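Local coordinates for protein C-glycoside 3-oxidase (Microbacterium trichothecenolyticum, PDB 7DVE) that oxidises the C3 hydroxyl of the sugar of C-glycosides such as isoorientin and mangiferin with bound FAD, passing the electrons to oxygen to give hydrogen peroxide, at residues T277-W282 / D389-G394; A356-D359 / S365-G368; R414-I419 / D432-M437. All coordinates share one frame; numbering follows the deposited sequence.

Contact 1. Residues T277-W282 / D389-G394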
loop_
_atom_site.group_PDB
_atom_site.type_symbol
_atom_site.label_atom_id
_atom_site.label_comp_id
_atom_site.label_asym_id
_atom_site.label_seq_id
_atom_site.Cartn_x
_atom_site.Cartn_y
_atom_site.Cartn_z
ATOM N N THR A 277 -9.537 7.631 -4.500
ATOM C CA THR A 277 -9.284 9.039 -4.181
ATOM C C THR A 277 -9.548 9.944 -5.380
ATOM O O THR A 277 -10.319 10.917 -5.240
ATOM C CB THR A 277 -7.850 9.202 -3.650
ATOM O OG1 THR A 277 -7.714 8.524 -2.397
ATOM C CG2 THR A 277 -7.484 10.669 -3.484
ATOM N N PRO A 278 -8.963 9.698 -6.568
ATOM C CA PRO A 278 -9.417 10.458 -7.756
ATOM C C PRO A 278 -10.906 10.307 -8.016
ATOM O O PRO A 278 -11.541 11.279 -8.445
ATOM C CB PRO A 278 -8.592 9.868 -8.914
ATOM C CG PRO A 278 -7.474 9.144 -8.284
ATOM C CD PRO A 278 -7.933 8.703 -6.919
ATOM N N GLN A 279 -11.479 9.115 -7.777
ATOM C CA GLN A 279 -12.926 8.936 -7.916
ATOM C C GLN A 279 -13.702 9.958 -7.091
ATOM O O GLN A 279 -14.591 10.652 -7.612
ATOM C CB GLN A 279 -13.318 7.515 -7.507
ATOM C CG GLN A 279 -14.754 7.141 -7.839
ATOM C CD GLN A 279 -15.102 5.755 -7.355
ATOM O OE1 GLN A 279 -14.696 5.337 -6.259
ATOM N NE2 GLN A 279 -15.838 5.018 -8.172
ATOM N N LEU A 280 -13.385 10.051 -5.792
ATOM C CA LEU A 280 -14.104 10.966 -4.915
ATOM C C LEU A 280 -13.905 12.409 -5.351
ATOM O O LEU A 280 -14.861 13.197 -5.359
ATOM C CB LEU A 280 -13.656 10.763 -3.467
ATOM C CG LEU A 280 -14.128 11.801 -2.451
ATOM C CD1 LEU A 280 -15.653 11.883 -2.442
ATOM C CD2 LEU A 280 -13.583 11.461 -1.067
ATOM N N LEU A 281 -12.675 12.773 -5.742
ATOM C CA LEU A 281 -12.434 14.152 -6.171
ATOM C C LEU A 281 -13.214 14.474 -7.447
ATOM O O LEU A 281 -13.803 15.551 -7.566
ATOM C CB LEU A 281 -10.932 14.412 -6.368
ATOM C CG LEU A 281 -9.910 14.296 -5.209
ATOM C CD1 LEU A 281 -8.744 15.271 -5.368
ATOM C CD2 LEU A 281 -10.550 14.446 -3.840
ATOM N N TRP A 282 -13.252 13.540 -8.402
ATOM C CA TRP A 282 -14.042 13.740 -9.622
ATOM C C TRP A 282 -15.521 13.904 -9.295
ATOM O O TRP A 282 -16.172 14.845 -9.763
ATOM C CB TRP A 282 -13.826 12.574 -10.591
ATOM C CG TRP A 282 -14.700 12.622 -11.826
ATOM C CD1 TRP A 282 -15.963 12.116 -11.964
ATOM C CD2 TRP A 282 -14.358 13.192 -13.091
ATOM N NE1 TRP A 282 -16.435 12.356 -13.233
ATOM C CE2 TRP A 282 -15.467 13.014 -13.944
ATOM C CE3 TRP A 282 -13.222 13.840 -13.584
ATOM C CZ2 TRP A 282 -15.472 13.461 -15.266
ATOM C CZ3 TRP A 282 -13.233 14.301 -14.899
ATOM C CH2 TRP A 282 -14.347 14.109 -15.720
ATOM N N ASP A 389 -22.558 5.930 -15.514
ATOM C CA ASP A 389 -22.411 4.647 -14.850
ATOM C C ASP A 389 -21.746 4.805 -13.483
ATOM O O ASP A 389 -20.946 5.720 -13.251
ATOM C CB ASP A 389 -21.600 3.693 -15.719
ATOM C CG ASP A 389 -22.077 3.669 -17.147
ATOM O OD1 ASP A 389 -23.264 3.972 -17.388
ATOM O OD2 ASP A 389 -21.264 3.356 -18.041
ATOM N N VAL A 390 -22.086 3.883 -12.580
ATOM C CA VAL A 390 -21.615 3.907 -11.203
ATOM C C VAL A 390 -21.191 2.501 -10.811
ATOM O O VAL A 390 -21.587 1.508 -11.427
ATOM C CB VAL A 390 -22.688 4.422 -10.217
ATOM C CG1 VAL A 390 -23.001 5.895 -10.463
ATOM C CG2 VAL A 390 -23.950 3.542 -10.307
ATOM N N ASP A 391 -20.365 2.428 -9.775
ATOM C CA ASP A 391 -19.892 1.147 -9.282
ATOM C C ASP A 391 -20.857 0.647 -8.206
ATOM O O ASP A 391 -21.940 1.207 -8.009
ATOM C CB ASP A 391 -18.441 1.271 -8.814
ATOM C CG ASP A 391 -18.276 2.104 -7.547
ATOM O OD1 ASP A 391 -19.284 2.505 -6.919
ATOM O OD2 ASP A 391 -17.100 2.363 -7.176
ATOM N N GLY A 392 -20.470 -0.412 -7.491
ATOM C CA GLY A 392 -21.349 -1.002 -6.496
ATOM C C GLY A 392 -21.648 -0.103 -5.319
ATOM O O GLY A 392 -22.602 -0.368 -4.582
ATOM N N TYR A 393 -20.850 0.950 -5.125
ATOM C CA TYR A 393 -21.075 1.985 -4.120
ATOM C C TYR A 393 -21.834 3.202 -4.658
ATOM O O TYR A 393 -22.119 4.136 -3.892
ATOM C CB TYR A 393 -19.726 2.440 -3.542
ATOM C CG TYR A 393 -18.969 1.367 -2.779
ATOM C CD1 TYR A 393 -19.355 1.003 -1.502
ATOM C CD2 TYR A 393 -17.871 0.727 -3.336
ATOM C CE1 TYR A 393 -18.671 0.031 -0.799
ATOM C CE2 TYR A 393 -17.176 -0.247 -2.636
ATOM C CZ TYR A 393 -17.581 -0.585 -1.364
ATOM O OH TYR A 393 -16.915 -1.543 -0.634
ATOM N N GLY A 394 -22.161 3.224 -5.951
ATOM C CA GLY A 394 -22.812 4.379 -6.542
ATOM C C GLY A 394 -21.914 5.556 -6.842
ATOM O O GLY A 394 -22.420 6.663 -7.056
#
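NE2 of Gln279 is held by two acceptors: Asp391 OD2 across the contact, and the backbone O of Pro396, its stronger partner, just beyond the turn. Gln279 NE2 donates to Asp391 OD2 over 3.1 Å in a nearly straight bond (N-H...O 164°). This acceptor lies close to the amide plane, whereas the donor reaches OD2 from well above the carboxylate plane, and the two flat groups are almost perpendicular (86° apart). The glutamine gets there with a fully stretched chain, CG anti to the backbone N (chi1 -170°), bridging from helix 276-283 to the loop. Asp391 comes from the opposite direction and starts a type I beta turn that ends at Gly394. Its other oxygen, OD1, turns back to accept from Tyr393 N at 2.8 Å, an Asx turn, and also takes the N-H of Met395. With an alanine here, Gln279 NE2 would probably keep only the carbonyl of Pro396 of these two acceptors, and the turn, without its Asx oxygen, would be likely to shift more freely. The helix follows strand 267-270 of the parallel, Rossmann-type FAD-binding sheet, and the Gln279 side chain lies about 6 Å from the bound FAD. With one oxygen facing the helix and the other its own turn, the carboxylate is shared among neutral N-H donors, which would probably favour its ionised form.

Contact 2. Residues A356-D359 / S365-G368; sequences ADDD and SIVG
Ile366 lays its side chain against the backbone of the 356-359 loop, while Asp358 reaches back from that loop towards the isoleucine's own main chain; the two side chains point roughly against each other, with Asp358 OD1 3.8 Å from both CB and CG1 of Ile366. The branches of Ile366 divide the work. CG1, anti to the carbonyl carbon (chi1 -51°), rests on the peptides of the loop, with Ile366 CG1 4.0 Å from Asp357 O and 3.9 Å from Asp359 N. CG2 turns instead to the methyl of Ala356, Ile366 CG2 and Ala356 CB standing 4.2 Å apart. Leu430 of strand 427-436 touches both residues and completes this small apolar patch. Ile366 opens strand 366-373 of the large antiparallel sheet, and the loop is part of the connection from strand 341-347, folding back over the start of the strand it leads into. The carboxylate of Asp358 sits by the entrance of that strand: Asp358 OD1 is 3.5 Å from Ile366 N and 3.7 Å from Ser365 N. The same OD1 accepts a weak bond from Asp359 N, and OD2 takes the N-H of Gly364. Asp359 points its CB towards Ser365, with Asp359 CB 4.2 Å from Ser365 OG. Their polar ends, however, have partners in the loop between the two segments: Asp359 OD1 accepts from Ala361 N, and Ser365 OG bonds to Ala362 O.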
loop_
_atom_site.group_PDB
_atom_site.type_symbol
_atom_site.label_atom_id
_atom_site.label_comp_id
_atom_site.label_asym_id
_atom_site.label_seq_id
_atom_site.Cartn_x
_atom_site.Cartn_y
_atom_site.Cartn_z
ATOM N N ALA A 356 3.668 -21.445 -4.825
ATOM C CA ALA A 356 3.827 -22.887 -4.724
ATOM C C ALA A 356 3.344 -23.321 -3.348
ATOM O O ALA A 356 2.976 -22.498 -2.503
ATOM C CB ALA A 356 5.281 -23.303 -4.953
ATOM N N ASP A 357 3.327 -24.622 -3.135
ATOM C CA ASP A 357 3.071 -25.179 -1.819
ATOM C C ASP A 357 4.401 -25.574 -1.214
ATOM O O ASP A 357 5.294 -26.050 -1.927
ATOM C CB ASP A 357 2.152 -26.407 -1.872
ATOM C CG ASP A 357 0.774 -26.079 -2.394
ATOM O OD1 ASP A 357 0.150 -25.128 -1.870
ATOM O OD2 ASP A 357 0.286 -26.796 -3.297
ATOM N N ASP A 358 4.529 -25.371 0.095
ATOM C CA ASP A 358 5.715 -25.845 0.792
ATOM C C ASP A 358 5.726 -27.362 0.772
ATOM O O ASP A 358 4.680 -28.013 0.696
ATOM C CB ASP A 358 5.746 -25.335 2.237
ATOM C CG ASP A 358 7.176 -25.196 2.805
ATOM O OD1 ASP A 358 8.162 -25.325 2.035
ATOM O OD2 ASP A 358 7.304 -24.944 4.041
ATOM N N ASP A 359 6.923 -27.917 0.811
ATOM C CA ASP A 359 7.112 -29.350 0.922
ATOM C C ASP A 359 6.884 -29.763 2.379
ATOM O O ASP A 359 7.663 -29.380 3.262
ATOM C CB ASP A 359 8.515 -29.729 0.441
ATOM C CG ASP A 359 8.810 -31.208 0.613
ATOM O OD1 ASP A 359 7.860 -31.962 0.898
ATOM O OD2 ASP A 359 9.993 -31.620 0.480
ATOM N N SER A 365 11.789 -25.068 2.854
ATOM C CA SER A 365 12.774 -25.237 1.788
ATOM C C SER A 365 12.354 -24.644 0.442
ATOM O O SER A 365 13.223 -24.411 -0.398
ATOM C CB SER A 365 13.108 -26.718 1.611
ATOM O OG SER A 365 11.944 -27.451 1.328
ATOM N N ILE A 366 11.066 -24.405 0.214
ATOM C CA ILE A 366 10.585 -23.752 -1.003
ATOM C C ILE A 366 10.437 -22.269 -0.719
ATOM O O ILE A 366 9.736 -21.886 0.225
ATOM C CB ILE A 366 9.235 -24.339 -1.465
ATOM C CG1 ILE A 366 9.267 -25.872 -1.568
ATOM C CG2 ILE A 366 8.811 -23.708 -2.768
ATOM C CD1 ILE A 366 10.387 -26.406 -2.353
ATOM N N VAL A 367 11.067 -21.427 -1.543
ATOM C CA VAL A 367 11.021 -19.979 -1.342
ATOM C C VAL A 367 10.564 -19.320 -2.626
ATOM O O VAL A 367 10.902 -19.779 -3.720
ATOM C CB VAL A 367 12.375 -19.375 -0.906
ATOM C CG1 VAL A 367 12.693 -19.771 0.525
ATOM C CG2 VAL A 367 13.468 -19.795 -1.852
ATOM N N GLY A 368 9.802 -18.233 -2.483
ATOM C CA GLY A 368 9.340 -17.442 -3.599
ATOM C C GLY A 368 10.246 -16.252 -3.845
ATOM O O GLY A 368 10.902 -15.753 -2.934
#

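Contact 3. Residues R414-I419 / D432-M437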
loop_
_atom_site.group_PDB
_atom_site.type_symbol
_atom_site.label_atom_id
_atom_site.label_comp_id
_atom_site.label_asym_id
_atom_site.label_seq_id
_atom_site.Cartn_x
_atom_site.Cartn_y
_atom_site.Cartn_z
ATOM N N ARG A 414 14.518 -7.801 -19.012
ATOM C CA ARG A 414 15.626 -7.768 -18.061
ATOM C C ARG A 414 15.233 -8.416 -16.737
ATOM O O ARG A 414 15.950 -9.277 -16.209
ATOM C CB ARG A 414 16.099 -6.321 -17.851
ATOM C CG ARG A 414 16.862 -5.731 -19.028
ATOM C CD ARG A 414 17.469 -4.349 -18.703
ATOM N NE ARG A 414 18.546 -4.415 -17.720
ATOM C CZ ARG A 414 19.070 -3.362 -17.102
ATOM N NH1 ARG A 414 18.620 -2.134 -17.319
ATOM N NH2 ARG A 414 20.074 -3.543 -16.248
ATOM N N ALA A 415 14.100 -8.010 -16.176
ATOM C CA ALA A 415 13.691 -8.563 -14.889
ATOM C C ALA A 415 13.560 -10.089 -14.949
ATOM O O ALA A 415 13.910 -10.786 -13.993
ATOM C CB ALA A 415 12.385 -7.911 -14.436
ATOM N N LYS A 416 13.084 -10.629 -16.074
ATOM C CA LYS A 416 12.961 -12.087 -16.192
ATOM C C LYS A 416 14.327 -12.785 -16.113
ATOM O O LYS A 416 14.516 -13.757 -15.345
ATOM C CB LYS A 416 12.235 -12.430 -17.487
ATOM C CG LYS A 416 10.817 -11.880 -17.486
ATOM C CD LYS A 416 10.217 -11.949 -18.869
ATOM C CE LYS A 416 10.056 -13.394 -19.272
ATOM N NZ LYS A 416 9.166 -13.474 -20.423
ATOM N N ALA A 417 15.309 -12.271 -16.866
ATOM C CA ALA A 417 16.641 -12.876 -16.791
ATOM C C ALA A 417 17.252 -12.722 -15.394
ATOM O O ALA A 417 17.885 -13.657 -14.873
ATOM C CB ALA A 417 17.557 -12.279 -17.859
ATOM N N GLU A 418 17.034 -11.577 -14.744
ATOM C CA GLU A 418 17.637 -11.405 -13.418
ATOM C C GLU A 418 16.964 -12.278 -12.364
ATOM O O GLU A 418 17.637 -12.756 -11.438
ATOM C CB GLU A 418 17.620 -9.939 -12.970
ATOM C CG GLU A 418 18.166 -9.718 -11.510
ATOM C CD GLU A 418 19.680 -9.968 -11.354
ATOM O OE1 GLU A 418 20.328 -10.394 -12.333
ATOM O OE2 GLU A 418 20.231 -9.739 -10.241
ATOM N N ILE A 419 15.655 -12.497 -12.453
ATOM C CA ILE A 419 15.041 -13.289 -11.397
ATOM C C ILE A 419 15.477 -14.737 -11.515
ATOM O O ILE A 419 15.674 -15.415 -10.500
ATOM C CB ILE A 419 13.508 -13.163 -11.386
ATOM C CG1 ILE A 419 12.982 -13.705 -10.049
ATOM C CG2 ILE A 419 12.913 -13.910 -12.530
ATOM C CD1 ILE A 419 11.549 -13.285 -9.736
ATOM N N ASP A 432 11.549 -23.807 -15.109
ATOM C CA ASP A 432 12.788 -23.203 -15.594
ATOM C C ASP A 432 12.606 -21.742 -15.988
ATOM O O ASP A 432 13.606 -21.039 -16.187
ATOM C CB ASP A 432 13.431 -24.012 -16.753
ATOM C CG ASP A 432 12.682 -23.882 -18.091
ATOM O OD1 ASP A 432 11.512 -23.427 -18.079
ATOM O OD2 ASP A 432 13.248 -24.284 -19.152
ATOM N N ARG A 433 11.373 -21.258 -16.078
ATOM C CA ARG A 433 11.186 -19.862 -16.429
ATOM C C ARG A 433 10.233 -19.187 -15.455
ATOM O O ARG A 433 9.384 -19.843 -14.841
ATOM C CB ARG A 433 10.668 -19.730 -17.866
ATOM C CG ARG A 433 11.745 -19.994 -18.901
ATOM C CD ARG A 433 11.273 -19.541 -20.262
ATOM N NE ARG A 433 12.185 -19.942 -21.329
ATOM C CZ ARG A 433 13.243 -19.233 -21.707
ATOM N NH1 ARG A 433 13.562 -18.098 -21.108
ATOM N NH2 ARG A 433 14.000 -19.674 -22.712
ATOM N N PRO A 434 10.406 -17.891 -15.240
ATOM C CA PRO A 434 9.565 -17.158 -14.295
ATOM C C PRO A 434 8.256 -16.774 -14.977
ATOM O O PRO A 434 8.085 -16.976 -16.163
ATOM C CB PRO A 434 10.424 -15.939 -13.972
ATOM C CG PRO A 434 11.124 -15.663 -15.314
ATOM C CD PRO A 434 11.396 -17.015 -15.901
ATOM N N PHE A 435 7.339 -16.189 -14.206
ATOM C CA PHE A 435 5.995 -15.851 -14.678
ATOM C C PHE A 435 5.763 -14.351 -14.545
ATOM O O PHE A 435 5.951 -13.788 -13.461
ATOM C CB PHE A 435 4.933 -16.616 -13.869
ATOM C CG PHE A 435 3.508 -16.431 -14.358
ATOM C CD1 PHE A 435 3.057 -17.088 -15.491
ATOM C CD2 PHE A 435 2.602 -15.656 -13.648
ATOM C CE1 PHE A 435 1.722 -16.958 -15.937
ATOM C CE2 PHE A 435 1.257 -15.517 -14.089
ATOM C CZ PHE A 435 0.824 -16.171 -15.232
ATOM N N VAL A 436 5.328 -13.706 -15.625
ATOM C CA VAL A 436 4.954 -12.291 -15.543
ATOM C C VAL A 436 3.490 -12.218 -15.099
ATOM O O VAL A 436 2.596 -12.619 -15.840
ATOM C CB VAL A 436 5.162 -11.559 -16.883
ATOM C CG1 VAL A 436 4.860 -10.053 -16.720
ATOM C CG2 VAL A 436 6.593 -11.741 -17.404
ATOM N N MET A 437 3.240 -11.689 -13.895
ATOM C CA MET A 437 1.881 -11.601 -13.361
ATOM C C MET A 437 1.024 -10.668 -14.228
ATOM O O MET A 437 1.548 -9.815 -14.924
ATOM C CB MET A 437 1.916 -11.072 -11.929
ATOM C CG MET A 437 2.500 -12.028 -10.883
ATOM S SD MET A 437 1.672 -13.601 -10.833
ATOM C CE MET A 437 0.050 -13.103 -10.251
#
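Helix 406-424 and the strand that follows it, 427-436, form a consecutive helix-strand unit in which the helix lies against the large antiparallel sheet of this GMC oxidoreductase. Pro434, in the irregular part just before the regular strand residues 435-436, is the projection. Its ring points at the helix and meets it at two residues three apart, Lys416 and Ile419. The closer approach is to Ile419: the branch methyl CG2 of Ile419 is 3.5 Å from Pro434 CB and 3.7 Å from Pro434 CG, the two side chains sliding past each other in opposite directions. With CG1 of Ile419 anti to the backbone N (chi1 -165°), CG2 is left between the backbone N and the carbonyl carbon, and from there meets the proline. On the Lys416 side, ring atom CG comes against main chain as well as side chain, Pro434 CG being 3.9 Å from Lys416 O and 4.1 Å from Lys416 CB. The aliphatic part of the lysine carries the contact on to Val436. With CG anti to the carbonyl carbon and chi2 extended (167°), Lys416 CD touches Val436 CG2 at 3.9 Å, the two side chains crossing at about a right angle. Apart from the carbonyl oxygen of Lys416, the touching atoms are all carbons. Ile301, on the neighbouring strand 300-307, touches both Ile419 and Pro434; Phe435 pairs with Val302 of the same strand through backbone hydrogen bonds. This is consistent with the substrate-binding part of GMC oxidoreductases, in which helices pack on an antiparallel sheet, the counterpart to their Rossmann-type FAD-binding part.

Overall arrangement
Following the chain from the N terminus, contact 1 opens first, on helix 276-283, and closes only at 389-394, enclosing a long loop. Contact 2 is nested within that loop: 356-359 and 365-368 close a short loop of five residues leading into strand 366-373, on the far side of the chain's centre, its centre about 40 Å from that of contact 1. Contact 3 opens after both have closed, joining helix 406-424 to strand 427-436 and closing a 12-residue connection. Contacts 2 and 3 reach the same antiparallel sheet, their centres about 17 Å apart. No two contacts cross; contact 1 ties a loop after strand 389-390 to a helix that follows a strand of the parallel sheet, near the FAD.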